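Local coordinates for protein (o6-methylguanine-dna methyltransferase) (Thermococcus kodakarensis, PDB 1MGT), which repairs O6-methylguanine and O4-methylthymine in DNA by transferring the methyl group irreversibly to one of its own cysteines, a suicide reaction, at residues L2-F7 with T35-I40; I16-S21 with D62-V67; Q25-A30 with N133-V138. One frame throughout, in Å; residues are numbered along the deposited sequence.

Contact 1: residues L2-F7 with T35-I40. With SO4 (sulfate ion), chain C.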
loop_
_atom_site.group_PDB
_atom_site.type_symbol
_atom_site.label_atom_id
_atom_site.label_comp_id
_atom_site.label_asym_id
_atom_site.label_seq_id
_atom_site.Cartn_x
_atom_site.Cartn_y
_atom_site.Cartn_z
ATOM N N LEU A 2 14.594 -6.962 -4.877
ATOM C CA LEU A 2 14.129 -6.203 -3.707
ATOM C C LEU A 2 15.014 -5.008 -3.452
ATOM O O LEU A 2 16.264 -5.073 -3.491
ATOM C CB LEU A 2 14.173 -7.163 -2.496
ATOM C CG LEU A 2 13.928 -6.513 -1.119
ATOM C CD1 LEU A 2 12.488 -6.021 -1.019
ATOM C CD2 LEU A 2 14.174 -7.519 -0.011
ATOM N N SER A 3 14.412 -3.852 -3.148
ATOM C CA SER A 3 15.117 -2.643 -2.833
ATOM C C SER A 3 14.589 -2.174 -1.461
ATOM O O SER A 3 13.363 -2.169 -1.306
ATOM C CB SER A 3 14.948 -1.486 -3.811
ATOM O OG SER A 3 15.449 -1.815 -5.079
ATOM N N VAL A 4 15.501 -1.858 -0.569
ATOM C CA VAL A 4 15.121 -1.420 0.785
ATOM C C VAL A 4 15.826 -0.110 1.100
ATOM O O VAL A 4 17.037 0.007 0.874
ATOM C CB VAL A 4 15.469 -2.488 1.822
ATOM C CG1 VAL A 4 15.356 -1.981 3.252
ATOM C CG2 VAL A 4 14.556 -3.716 1.672
ATOM N N GLU A 5 15.081 0.881 1.634
ATOM C CA GLU A 5 15.729 2.150 1.949
ATOM C C GLU A 5 15.055 2.777 3.174
ATOM O O GLU A 5 13.870 2.562 3.419
ATOM C CB GLU A 5 15.661 3.103 0.752
ATOM C CG GLU A 5 16.356 4.417 0.982
ATOM C CD GLU A 5 16.510 5.296 -0.234
ATOM O OE1 GLU A 5 16.200 4.868 -1.361
ATOM O OE2 GLU A 5 16.935 6.468 -0.037
ATOM N N LYS A 6 15.854 3.494 3.946
ATOM C CA LYS A 6 15.320 4.138 5.165
ATOM C C LYS A 6 15.187 5.624 4.885
ATOM O O LYS A 6 15.990 6.195 4.128
ATOM C CB LYS A 6 16.301 3.832 6.272
ATOM C CG LYS A 6 16.349 4.695 7.503
ATOM C CD LYS A 6 17.603 4.309 8.290
ATOM C CE LYS A 6 17.792 5.152 9.531
ATOM N NZ LYS A 6 19.189 4.941 10.036
ATOM N N PHE A 7 14.129 6.250 5.401
ATOM C CA PHE A 7 13.905 7.673 5.193
ATOM C C PHE A 7 13.566 8.307 6.544
ATOM O O PHE A 7 12.967 7.657 7.409
ATOM C CB PHE A 7 12.679 7.936 4.273
ATOM C CG PHE A 7 12.904 7.349 2.889
ATOM C CD1 PHE A 7 12.536 6.049 2.608
ATOM C CD2 PHE A 7 13.522 8.118 1.922
ATOM C CE1 PHE A 7 12.770 5.535 1.331
ATOM C CE2 PHE A 7 13.764 7.604 0.659
ATOM C CZ PHE A 7 13.385 6.294 0.376
ATOM N N THR A 35 10.959 -5.424 11.208
ATOM C CA THR A 35 9.526 -5.522 10.928
ATOM C C THR A 35 9.310 -5.438 9.423
ATOM O O THR A 35 8.473 -6.168 8.886
ATOM C CB THR A 35 8.757 -4.413 11.676
ATOM O OG1 THR A 35 8.982 -4.662 13.095
ATOM C CG2 THR A 35 7.265 -4.526 11.400
ATOM N N LEU A 36 10.062 -4.589 8.759
ATOM C CA LEU A 36 9.951 -4.453 7.319
ATOM C C LEU A 36 10.231 -5.806 6.661
ATOM O O LEU A 36 9.469 -6.228 5.813
ATOM C CB LEU A 36 10.960 -3.452 6.734
ATOM C CG LEU A 36 10.917 -3.404 5.187
ATOM C CD1 LEU A 36 9.647 -2.653 4.756
ATOM C CD2 LEU A 36 12.121 -2.749 4.572
ATOM N N MET A 37 11.314 -6.474 7.100
ATOM C CA MET A 37 11.622 -7.776 6.472
ATOM C C MET A 37 10.569 -8.823 6.694
ATOM O O MET A 37 10.274 -9.657 5.801
ATOM C CB MET A 37 13.034 -8.198 6.878
ATOM C CG MET A 37 14.104 -7.288 6.255
ATOM S SD MET A 37 14.022 -7.092 4.477
ATOM C CE MET A 37 14.001 -8.804 3.947
ATOM N N LYS A 38 9.916 -8.852 7.846
ATOM C CA LYS A 38 8.850 -9.808 8.101
ATOM C C LYS A 38 7.668 -9.518 7.168
ATOM O O LYS A 38 7.047 -10.441 6.638
ATOM C CB LYS A 38 8.407 -9.690 9.574
ATOM C CG LYS A 38 7.285 -10.672 9.901
ATOM C CD LYS A 38 6.721 -10.424 11.287
ATOM C CE LYS A 38 5.196 -10.428 11.282
ATOM N NZ LYS A 38 4.637 -11.735 10.846
ATOM N N ARG A 39 7.345 -8.241 6.968
ATOM C CA ARG A 39 6.230 -7.880 6.073
ATOM C C ARG A 39 6.547 -8.198 4.612
ATOM O O ARG A 39 5.648 -8.614 3.879
ATOM C CB ARG A 39 5.866 -6.387 6.219
ATOM C CG ARG A 39 5.298 -6.152 7.632
ATOM C CD ARG A 39 4.931 -4.632 7.788
ATOM N NE ARG A 39 4.356 -4.569 9.156
ATOM C CZ ARG A 39 4.214 -3.457 9.864
ATOM N NH1 ARG A 39 4.586 -2.279 9.382
ATOM N NH2 ARG A 39 3.678 -3.582 11.085
ATOM N N ILE A 40 7.801 -8.030 4.225
ATOM C CA ILE A 40 8.243 -8.341 2.859
ATOM C C ILE A 40 8.080 -9.828 2.631
ATOM O O ILE A 40 7.582 -10.280 1.590
ATOM C CB ILE A 40 9.687 -7.846 2.631
ATOM C CG1 ILE A 40 9.718 -6.347 2.319
ATOM C CG2 ILE A 40 10.383 -8.627 1.508
ATOM C CD1 ILE A 40 9.049 -5.999 0.982
HETATM S S SO4 C . 18.595 6.037 13.434
HETATM O O1 SO4 C . 19.475 6.291 12.265
HETATM O O2 SO4 C . 19.438 5.805 14.658
HETATM O O3 SO4 C . 17.730 4.843 13.215
HETATM O O4 SO4 C . 17.709 7.225 13.691
#
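Leu2 and Val4 of the edge strand 2-9 pack against Leu36, Met37 and Ile40 of helix 33-49, a helix-on-sheet contact in the N-terminal domain. The two axes come within 11.1 Å and run at 150°, so helix and strand point nearly opposite ways. Val4 and Leu36 reach for each other tip to tip. Leu36 CD2 lies 3.6 Å from Val4 CG1 and 3.9 Å from Val4 CG2, wedging its methyl into the fork of the valine. A beta-branched residue suits the strand here because both branches face the helix without a long chain between. One helical turn on, Ile40 meets Leu2, where Ile40 CD1 and Leu2 CD1 are 4.0 Å apart. Leu36 and Ile40 also rest on Ala28 of strand 24-30, where a small residue probably allows the close approach of helix to sheet. This is the antiparallel sheet, in strand order 1-2-3, of an RNase H-like domain, with helix 33-49 over one face. Ser3 and Glu5 point to the other face and touch Pro64 of helix 63-71. Met37 starts off to one side of the strand. Bends at chi2 and chi3, both -53°, fold its flexible chain back so that Met37 CE comes 4.2 Å from Leu2 CD2, while Met37 SD lies 4.4 Å from Val4 CG2. The polar residues of this helix look elsewhere: Lys38 pairs with Asp42 within the helix, and Arg39 reaches Glu159 of helix 157-166. Farther along the strand, exposed Lys6 extends its chain to a sulfate, probably from the crystallisation liquor, and Lys6 NZ donates to its O1 at 2.6 Å; Arg8 binds the same anion.

Contact 2: residues I16-S21 with D62-V67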
loop_
_atom_site.group_PDB
_atom_site.type_symbol
_atom_site.label_atom_id
_atom_site.label_comp_id
_atom_site.label_asym_id
_atom_site.label_seq_id
_atom_site.Cartn_x
_atom_site.Cartn_y
_atom_site.Cartn_z
ATOM N N ILE A 16 11.197 1.499 3.752
ATOM C CA ILE A 16 10.313 1.117 2.648
ATOM C C ILE A 16 11.002 0.003 1.833
ATOM O O ILE A 16 12.187 0.146 1.539
ATOM C CB ILE A 16 9.993 2.325 1.765
ATOM C CG1 ILE A 16 9.129 3.360 2.535
ATOM C CG2 ILE A 16 9.240 1.915 0.502
ATOM C CD1 ILE A 16 8.988 4.670 1.747
ATOM N N GLY A 17 10.238 -1.041 1.507
ATOM C CA GLY A 17 10.823 -2.154 0.734
ATOM C C GLY A 17 9.969 -2.307 -0.526
ATOM O O GLY A 17 8.745 -2.194 -0.418
ATOM N N VAL A 18 10.573 -2.498 -1.683
ATOM C CA VAL A 18 9.837 -2.653 -2.926
ATOM C C VAL A 18 10.324 -3.927 -3.658
ATOM O O VAL A 18 11.530 -4.072 -3.853
ATOM C CB VAL A 18 10.021 -1.449 -3.866
ATOM C CG1 VAL A 18 9.197 -1.642 -5.150
ATOM C CG2 VAL A 18 9.586 -0.131 -3.204
ATOM N N ILE A 19 9.390 -4.806 -3.921
ATOM C CA ILE A 19 9.686 -6.040 -4.665
ATOM C C ILE A 19 9.379 -5.664 -6.105
ATOM O O ILE A 19 8.292 -5.110 -6.388
ATOM C CB ILE A 19 8.798 -7.193 -4.220
ATOM C CG1 ILE A 19 8.959 -7.448 -2.702
ATOM C CG2 ILE A 19 9.124 -8.418 -5.065
ATOM C CD1 ILE A 19 8.040 -8.566 -2.195
ATOM N N PHE A 20 10.292 -5.908 -7.042
ATOM C CA PHE A 20 10.002 -5.504 -8.415
ATOM C C PHE A 20 10.721 -6.418 -9.413
ATOM O O PHE A 20 11.688 -7.091 -9.051
ATOM C CB PHE A 20 10.484 -4.072 -8.678
ATOM C CG PHE A 20 11.967 -3.855 -8.533
ATOM C CD1 PHE A 20 12.767 -3.826 -9.685
ATOM C CD2 PHE A 20 12.555 -3.679 -7.311
ATOM C CE1 PHE A 20 14.137 -3.629 -9.574
ATOM C CE2 PHE A 20 13.925 -3.495 -7.192
ATOM C CZ PHE A 20 14.722 -3.456 -8.332
ATOM N N SER A 21 10.209 -6.410 -10.609
ATOM C CA SER A 21 10.770 -7.205 -11.717
ATOM C C SER A 21 10.285 -6.503 -12.982
ATOM O O SER A 21 9.243 -6.934 -13.509
ATOM C CB SER A 21 10.179 -8.610 -11.665
ATOM O OG SER A 21 10.713 -9.405 -12.710
ATOM N N ASP A 62 15.332 3.112 -7.765
ATOM C CA ASP A 62 14.770 4.381 -7.304
ATOM C C ASP A 62 13.329 4.189 -6.833
ATOM O O ASP A 62 12.688 5.172 -6.457
ATOM C CB ASP A 62 14.845 5.448 -8.383
ATOM C CG ASP A 62 14.028 5.175 -9.604
ATOM O OD1 ASP A 62 13.861 6.102 -10.445
ATOM O OD2 ASP A 62 13.533 4.045 -9.792
ATOM N N TYR A 63 12.830 2.962 -6.791
ATOM C CA TYR A 63 11.461 2.703 -6.357
ATOM C C TYR A 63 11.152 3.145 -4.946
ATOM O O TYR A 63 10.118 3.821 -4.715
ATOM C CB TYR A 63 11.059 1.259 -6.598
ATOM C CG TYR A 63 10.662 0.970 -8.029
ATOM C CD1 TYR A 63 11.231 -0.106 -8.696
ATOM C CD2 TYR A 63 9.731 1.743 -8.702
ATOM C CE1 TYR A 63 10.873 -0.398 -10.004
ATOM C CE2 TYR A 63 9.378 1.460 -10.008
ATOM C CZ TYR A 63 9.946 0.393 -10.644
ATOM O OH TYR A 63 9.609 0.088 -11.956
ATOM N N PRO A 64 11.973 2.823 -3.960
ATOM C CA PRO A 64 11.740 3.248 -2.589
ATOM C C PRO A 64 11.599 4.767 -2.503
ATOM O O PRO A 64 10.698 5.284 -1.825
ATOM C CB PRO A 64 12.957 2.748 -1.825
ATOM C CG PRO A 64 13.335 1.494 -2.621
ATOM C CD PRO A 64 13.192 1.980 -4.070
ATOM N N GLU A 65 12.455 5.519 -3.174
ATOM C CA GLU A 65 12.364 6.968 -3.148
ATOM C C GLU A 65 11.068 7.434 -3.833
ATOM O O GLU A 65 10.491 8.412 -3.378
ATOM C CB GLU A 65 13.566 7.646 -3.794
ATOM C CG GLU A 65 13.553 9.165 -3.549
ATOM C CD GLU A 65 14.636 9.887 -4.313
ATOM O OE1 GLU A 65 14.780 11.121 -4.135
ATOM O OE2 GLU A 65 15.362 9.242 -5.100
ATOM N N LYS A 66 10.641 6.778 -4.897
ATOM C CA LYS A 66 9.387 7.216 -5.565
ATOM C C LYS A 66 8.209 6.996 -4.624
ATOM O O LYS A 66 7.329 7.856 -4.499
ATOM C CB LYS A 66 9.165 6.461 -6.858
ATOM C CG LYS A 66 10.081 6.890 -8.001
ATOM C CD LYS A 66 9.779 5.975 -9.186
ATOM C CE LYS A 66 10.592 6.353 -10.422
ATOM N NZ LYS A 66 10.343 5.294 -11.470
ATOM N N VAL A 67 8.190 5.857 -3.935
ATOM C CA VAL A 67 7.148 5.568 -2.967
ATOM C C VAL A 67 7.186 6.620 -1.854
ATOM O O VAL A 67 6.142 7.124 -1.444
ATOM C CB VAL A 67 7.227 4.158 -2.399
ATOM C CG1 VAL A 67 6.199 3.947 -1.291
ATOM C CG2 VAL A 67 7.057 3.121 -3.511
#
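Aliphatic packing joins Ile16 and Val18 of the central strand to Pro64 and Val67 of helix 63-71. Val67 offers one methyl to each strand residue: Val67 CG1 lies 4.1 Å from Ile16 CG2, and Val67 CG2 is equally far from Val18 CG2. The other branch, Val18 CG1, presses on Tyr63 CB at 3.7 Å, the two side chains crossing at about a right angle. Pro64, in the first turn, needs no N-H partner there and turns its ring carbon CG to Val18.

The aromatic part is Phe20 with Tyr63. Tyr63 CD1 stands 3.8 Å from Phe20 CG, over one face of the phenylalanine ring and offset toward its rim, with the planes inclined at 59°. Phe20 holds CG between its backbone N and carbonyl carbon (chi1 62°), which turns one face of the ring toward Tyr63 CD1. An alanine here is likely to open a gap beside Tyr63 CD1 and CE1 and let the tyrosine ring turn more easily.

A long ion pair runs from Lys66 in the helix back to Asp62, just before its start. Helix 63-71 thus covers the face of the three-stranded antiparallel sheet away from helix 33-49, consistent with the RNase H-like N-terminal domain of the MGMT family.

Contact 3: residues Q25-A30 with N133-V138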
loop_
_atom_site.group_PDB
_atom_site.type_symbol
_atom_site.label_atom_id
_atom_site.label_comp_id
_atom_site.label_asym_id
_atom_site.label_seq_id
_atom_site.Cartn_x
_atom_site.Cartn_y
_atom_site.Cartn_z
ATOM N N GLN A 25 5.930 -5.198 -8.003
ATOM C CA GLN A 25 5.192 -6.370 -7.636
ATOM C C GLN A 25 4.655 -6.255 -6.202
ATOM O O GLN A 25 3.680 -6.908 -5.842
ATOM C CB GLN A 25 6.126 -7.615 -7.680
ATOM C CG GLN A 25 6.523 -7.970 -9.126
ATOM C CD GLN A 25 7.483 -9.156 -9.149
ATOM O OE1 GLN A 25 8.532 -9.063 -8.527
ATOM N NE2 GLN A 25 7.134 -10.247 -9.833
ATOM N N GLY A 26 5.370 -5.483 -5.369
ATOM C CA GLY A 26 4.868 -5.390 -3.973
ATOM C C GLY A 26 5.616 -4.313 -3.223
ATOM O O GLY A 26 6.771 -3.972 -3.534
ATOM N N ILE A 27 4.940 -3.747 -2.218
ATOM C CA ILE A 27 5.541 -2.700 -1.398
ATOM C C ILE A 27 5.218 -2.989 0.060
ATOM O O ILE A 27 4.129 -3.493 0.343
ATOM C CB ILE A 27 4.876 -1.316 -1.685
ATOM C CG1 ILE A 27 5.105 -0.910 -3.132
ATOM C CG2 ILE A 27 5.389 -0.256 -0.715
ATOM C CD1 ILE A 27 4.213 0.218 -3.637
ATOM N N ALA A 28 6.177 -2.706 0.956
ATOM C CA ALA A 28 5.927 -2.878 2.375
ATOM C C ALA A 28 6.626 -1.700 3.086
ATOM O O ALA A 28 7.535 -1.094 2.556
ATOM C CB ALA A 28 6.424 -4.179 2.974
ATOM N N PHE A 29 6.179 -1.405 4.313
ATOM C CA PHE A 29 6.839 -0.320 5.042
ATOM C C PHE A 29 6.706 -0.622 6.538
ATOM O O PHE A 29 5.841 -1.385 6.944
ATOM C CB PHE A 29 6.355 1.060 4.722
ATOM C CG PHE A 29 5.036 1.455 5.324
ATOM C CD1 PHE A 29 5.001 2.305 6.416
ATOM C CD2 PHE A 29 3.855 0.971 4.791
ATOM C CE1 PHE A 29 3.784 2.697 6.974
ATOM C CE2 PHE A 29 2.640 1.362 5.350
ATOM C CZ PHE A 29 2.620 2.212 6.433
ATOM N N ALA A 30 7.606 -0.008 7.307
ATOM C CA ALA A 30 7.554 -0.260 8.757
ATOM C C ALA A 30 8.466 0.794 9.412
ATOM O O ALA A 30 9.165 1.529 8.706
ATOM C CB ALA A 30 8.085 -1.651 9.062
ATOM N N ASN A 133 -4.063 -5.914 -0.204
ATOM C CA ASN A 133 -3.380 -4.958 -1.054
ATOM C C ASN A 133 -1.870 -5.135 -0.999
ATOM O O ASN A 133 -1.263 -4.943 0.051
ATOM C CB ASN A 133 -3.775 -3.543 -0.555
ATOM C CG ASN A 133 -3.091 -2.438 -1.324
ATOM O OD1 ASN A 133 -2.676 -2.639 -2.459
ATOM N ND2 ASN A 133 -3.012 -1.264 -0.692
ATOM N N PRO A 134 -1.242 -5.451 -2.126
ATOM C CA PRO A 134 0.208 -5.611 -2.157
ATOM C C PRO A 134 0.912 -4.297 -2.352
ATOM O O PRO A 134 2.139 -4.183 -2.389
ATOM C CB PRO A 134 0.399 -6.546 -3.371
ATOM C CG PRO A 134 -0.696 -6.178 -4.301
ATOM C CD PRO A 134 -1.854 -5.753 -3.433
ATOM N N TYR A 135 0.157 -3.165 -2.493
ATOM C CA TYR A 135 0.710 -1.873 -2.710
ATOM C C TYR A 135 0.294 -0.788 -1.691
ATOM O O TYR A 135 -0.273 0.243 -2.117
ATOM C CB TYR A 135 0.279 -1.352 -4.106
ATOM C CG TYR A 135 0.432 -2.352 -5.244
ATOM C CD1 TYR A 135 -0.665 -2.650 -6.039
ATOM C CD2 TYR A 135 1.653 -2.951 -5.526
ATOM C CE1 TYR A 135 -0.549 -3.535 -7.099
ATOM C CE2 TYR A 135 1.770 -3.855 -6.580
ATOM C CZ TYR A 135 0.670 -4.143 -7.353
ATOM O OH TYR A 135 0.753 -5.029 -8.416
ATOM N N PRO A 136 0.601 -0.970 -0.450
ATOM C CA PRO A 136 0.298 0.044 0.584
ATOM C C PRO A 136 1.011 1.327 0.214
ATOM O O PRO A 136 1.991 1.391 -0.564
ATOM C CB PRO A 136 0.804 -0.541 1.869
ATOM C CG PRO A 136 1.837 -1.546 1.465
ATOM C CD PRO A 136 1.317 -2.124 0.171
ATOM N N ILE A 137 0.520 2.446 0.759
ATOM C CA ILE A 137 0.990 3.781 0.515
ATOM C C ILE A 137 0.495 4.298 -0.834
ATOM O O ILE A 137 -0.319 5.235 -0.893
ATOM C CB ILE A 137 2.492 4.044 0.647
ATOM C CG1 ILE A 137 3.009 3.582 2.024
ATOM C CG2 ILE A 137 2.816 5.537 0.434
ATOM C CD1 ILE A 137 4.532 3.500 2.052
ATOM N N VAL A 138 0.937 3.713 -1.926
ATOM C CA VAL A 138 0.553 4.148 -3.263
ATOM C C VAL A 138 -0.929 3.879 -3.501
ATOM O O VAL A 138 -1.572 4.813 -4.019
ATOM C CB VAL A 138 1.483 3.569 -4.325
ATOM C CG1 VAL A 138 2.935 3.963 -3.963
ATOM C CG2 VAL A 138 1.400 2.061 -4.356
HETATM O O HOH W 1 1.992 -7.270 -7.965
#
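The loop leading from helix 123-131 to the active-site cysteine, Cys141, lies along edge strand 24-30, with Pro134, Tyr135 and Pro136 against Gly26 and Ile27. One backbone bond fixes the register: Ile27 N donates to Pro134 O at 2.8 Å. The same oxygen lies 3.4 Å from Gly26 CA, and Gly26 belongs with Gln25 to a classic beta bulge opposite Ile19. Pro136 has no N-H to offer the strand; its CD sits 3.1 Å from Ile27 O.

Beyond it, Ile137 adopts a positive phi (77°) at the centre of a classic gamma turn whose bond, Val138 N to Pro136 O, is weak. The turn carries Val138 CG2 to 3.4 Å from Ile27 CD1, a tight fit, while Ile137 CD1 meets Phe29 CD2 at 3.8 Å. On the other flank a water donates to Gln25 O and accepts from Tyr135 OH, which also bonds Phe86 N.

Asn133 OD1 takes Tyr135 N at 2.9 Å from above its carbonyl plane, forming an Asx turn, and Asn133 ND2 bonds weakly to Val139 O. An asparagine eight residues before the nucleophile, linking the recognition helix of the helix-turn-helix to the active-site loop, matches the asparagine hinge of the MGMT family.

Overall arrangement
The three contacts use successive strands of a single antiparallel sheet, with centres 9 to 10 Å apart. Ser3 O–Val18 N (2.8 Å) ties contact 1 to contact 2, and Ile19 N–Gly26 O (2.8 Å) ties contact 2 to contact 3. Helices 33-49 and 63-71 cover opposite faces, so contacts 1 and 2 enclose the sheet between them. Of the three, only contact 3 has its two segments in different domains, and Arg39 NH1 of contact 1 bonds Phe29 O of its strand at 2.9 Å. Val67 of contact 2 touches both Ile27 and Ile137. The side chain of Cys141 lies about 5 Å from that of Pro136 and about 12 Å from that of Val67; contact 1 and its sulfate lie away from it.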